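Local coordinates for protein mannan endo-1,4-beta-mannosidase (Mytilus edulis, PDB 2C0H) that hydrolyses internal beta-1,4-mannosidic linkages in mannans, galactomannans and glucomannans, acting as a monomeric endo-mannanase of glycoside hydrolase family 5, at residues A[226-231]-A[282-287]. The protein carries 3 engineered substitutions. Sequence-based numbering, arbitrary orientation.
With SO4 (sulfate ion), chain B.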
loop_
_atom_site.group_PDB
_atom_site.type_symbol
_atom_site.label_atom_id
_atom_site.label_comp_id
_atom_site.label_asym_id
_atom_site.label_seq_id
_atom_site.Cartn_x
_atom_site.Cartn_y
_atom_site.Cartn_z
ATOM N N TRP A 226 -7.687 4.644 -3.643
ATOM C CA TRP A 226 -8.174 5.893 -3.038
ATOM C C TRP A 226 -9.581 5.829 -2.462
ATOM O O TRP A 226 -9.899 6.575 -1.531
ATOM C CB TRP A 226 -8.029 7.054 -4.039
ATOM C CG TRP A 226 -9.278 7.829 -4.356
ATOM C CD1 TRP A 226 -9.646 9.054 -3.851
ATOM C CD2 TRP A 226 -10.313 7.456 -5.271
ATOM N NE1 TRP A 226 -10.837 9.441 -4.386
ATOM C CE2 TRP A 226 -11.275 8.487 -5.263
ATOM C CE3 TRP A 226 -10.527 6.346 -6.096
ATOM C CZ2 TRP A 226 -12.426 8.439 -6.042
ATOM C CZ3 TRP A 226 -11.674 6.299 -6.868
ATOM C CH2 TRP A 226 -12.617 7.337 -6.832
ATOM N N ASN A 227 -10.422 4.952 -2.996
ATOM C CA ASN A 227 -11.842 4.898 -2.628
ATOM C C ASN A 227 -12.427 3.550 -3.030
ATOM O O ASN A 227 -12.045 2.982 -4.050
ATOM C CB ASN A 227 -12.615 6.048 -3.293
ATOM C CG ASN A 227 -14.076 6.135 -2.856
ATOM O OD1 ASN A 227 -14.945 5.495 -3.432
ATOM N ND2 ASN A 227 -14.353 6.995 -1.886
ATOM N N MET A 228 -13.361 3.048 -2.231
ATOM C CA MET A 228 -14.008 1.774 -2.518
ATOM C C MET A 228 -14.704 1.691 -3.884
ATOM O O MET A 228 -14.891 0.584 -4.400
ATOM C CB MET A 228 -15.014 1.463 -1.406
ATOM C CG MET A 228 -15.612 0.086 -1.421
ATOM S SD MET A 228 -14.436 -1.271 -1.261
ATOM C CE MET A 228 -13.744 -0.902 0.320
ATOM N N LYS A 229 -15.099 2.818 -4.475
ATOM C CA LYS A 229 -15.702 2.821 -5.820
ATOM C C LYS A 229 -14.847 2.177 -6.908
ATOM O O LYS A 229 -15.386 1.797 -7.943
ATOM C CB LYS A 229 -16.080 4.244 -6.252
ATOM C CG LYS A 229 -17.284 4.772 -5.514
ATOM C CD LYS A 229 -17.640 6.174 -5.930
ATOM C CE LYS A 229 -18.939 6.612 -5.266
ATOM N NZ LYS A 229 -19.288 8.024 -5.612
ATOM N N ALA A 230 -13.548 2.050 -6.666
ATOM C CA ALA A 230 -12.631 1.407 -7.607
ATOM C C ALA A 230 -12.174 0.010 -7.141
ATOM O O ALA A 230 -11.307 -0.606 -7.772
ATOM C CB ALA A 230 -11.439 2.314 -7.845
ATOM N N ASP A 231 -12.742 -0.488 -6.038
ATOM C CA ASP A 231 -12.214 -1.691 -5.358
ATOM C C ASP A 231 -13.292 -2.728 -4.991
ATOM O O ASP A 231 -13.033 -3.616 -4.176
ATOM C CB ASP A 231 -11.405 -1.286 -4.095
ATOM C CG ASP A 231 -10.217 -2.215 -3.815
ATOM O OD1 ASP A 231 -10.420 -3.424 -3.558
ATOM O OD2 ASP A 231 -9.057 -1.740 -3.819
ATOM N N SER A 282 -17.920 -8.152 4.554
ATOM C CA SER A 282 -18.692 -9.067 3.694
ATOM C C SER A 282 -19.633 -8.373 2.697
ATOM O O SER A 282 -20.027 -8.955 1.683
ATOM C CB SER A 282 -19.469 -10.060 4.550
ATOM O OG SER A 282 -20.359 -9.377 5.417
ATOM N N ASN A 283 -20.001 -7.126 2.961
ATOM C CA ASN A 283 -20.812 -6.333 2.027
ATOM C C ASN A 283 -20.190 -6.170 0.637
ATOM O O ASN A 283 -20.914 -6.035 -0.354
ATOM C CB ASN A 283 -21.036 -4.936 2.620
ATOM C CG ASN A 283 -21.795 -4.003 1.694
ATOM O OD1 ASN A 283 -21.217 -3.069 1.119
ATOM N ND2 ASN A 283 -23.091 -4.223 1.561
ATOM N N PHE A 284 -18.854 -6.184 0.580
ATOM C CA PHE A 284 -18.110 -5.826 -0.635
ATOM C C PHE A 284 -17.795 -7.003 -1.537
ATOM O O PHE A 284 -17.277 -6.802 -2.631
ATOM C CB PHE A 284 -16.849 -5.044 -0.254
ATOM C CG PHE A 284 -17.150 -3.766 0.454
ATOM C CD1 PHE A 284 -17.720 -2.714 -0.233
ATOM C CD2 PHE A 284 -16.884 -3.622 1.801
ATOM C CE1 PHE A 284 -18.028 -1.530 0.404
ATOM C CE2 PHE A 284 -17.182 -2.437 2.450
ATOM C CZ PHE A 284 -17.750 -1.392 1.757
ATOM N N ARG A 285 -18.122 -8.208 -1.083
ATOM C CA ARG A 285 -18.044 -9.428 -1.903
ATOM C C ARG A 285 -16.631 -9.675 -2.447
ATOM O O ARG A 285 -16.446 -10.044 -3.627
ATOM C CB ARG A 285 -19.076 -9.402 -3.036
ATOM C CG ARG A 285 -20.509 -9.017 -2.645
ATOM C CD ARG A 285 -21.034 -9.773 -1.438
ATOM N NE ARG A 285 -21.008 -11.227 -1.606
ATOM C CZ ARG A 285 -21.262 -12.102 -0.633
ATOM N NH1 ARG A 285 -21.565 -11.682 0.594
ATOM N NH2 ARG A 285 -21.210 -13.406 -0.884
ATOM N N LEU A 286 -15.645 -9.491 -1.577
ATOM C CA LEU A 286 -14.246 -9.719 -1.918
ATOM C C LEU A 286 -13.738 -11.096 -1.482
ATOM O O LEU A 286 -14.211 -11.671 -0.497
ATOM C CB LEU A 286 -13.389 -8.634 -1.279
ATOM C CG LEU A 286 -13.757 -7.218 -1.716
ATOM C CD1 LEU A 286 -13.035 -6.204 -0.865
ATOM C CD2 LEU A 286 -13.460 -7.009 -3.196
ATOM N N LYS A 287 -12.743 -11.597 -2.208
ATOM C CA LYS A 287 -12.183 -12.923 -1.970
ATOM C C LYS A 287 -10.720 -12.891 -1.477
ATOM O O LYS A 287 -10.020 -13.918 -1.465
ATOM C CB LYS A 287 -12.304 -13.747 -3.251
ATOM C CG LYS A 287 -13.720 -13.926 -3.722
ATOM C CD LYS A 287 -13.807 -14.871 -4.914
ATOM C CE LYS A 287 -13.207 -14.252 -6.157
ATOM N NZ LYS A 287 -13.579 -14.990 -7.411
HETATM S S SO4 B . -11.359 -12.480 -9.082
HETATM O O1 SO4 B . -10.329 -11.822 -8.278
HETATM O O2 SO4 B . -11.105 -12.215 -10.500
HETATM O O3 SO4 B . -12.701 -11.987 -8.777
HETATM O O4 SO4 B . -11.310 -13.928 -8.853
#
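Met228 packs against one face of the Phe284 ring: SD and CE lie over the face, while CG meets the ring outside its rim, 3.4 Å from Phe284 CE1. SD stands 4.0 Å from the Phe284 ring centroid, 23° off the normal, which makes this a Met-aromatic contact. The methyl CE sits 4.1 Å from the same centroid and only 4° off the normal, a CH-pi approach almost straight above the ring. A folded chain gives this coverage: with CG anti to the backbone N (chi1 -170°), Met228 bends at chi2 and again at chi3, laying its thioether over the ring. On the opposite face, Asn283 OD1 lies 3.6 Å above the plane toward the rim, so the phenyl group is flanked from both sides. In the TIM barrel of this enzyme the contact joins the loop following strand 221-225 to the one running from strand 260-263 to strand 290-294; Met228 also touches Val262 and Met290 of those latter strands. Trp226, a substrate-binding residue by similarity, begins segment 226-231. An Asx turn spans Met228 itself, Lys229 N donating to Asn227 OD1 at 2.9 Å. Apart from the ring, Leu286 CD2 packs 3.6 Å from Asp231 O, a buried carbonyl oxygen with no hydrogen-bond partner in the model, while Phe284 O is hydrogen-bonded to Thr232 OG1.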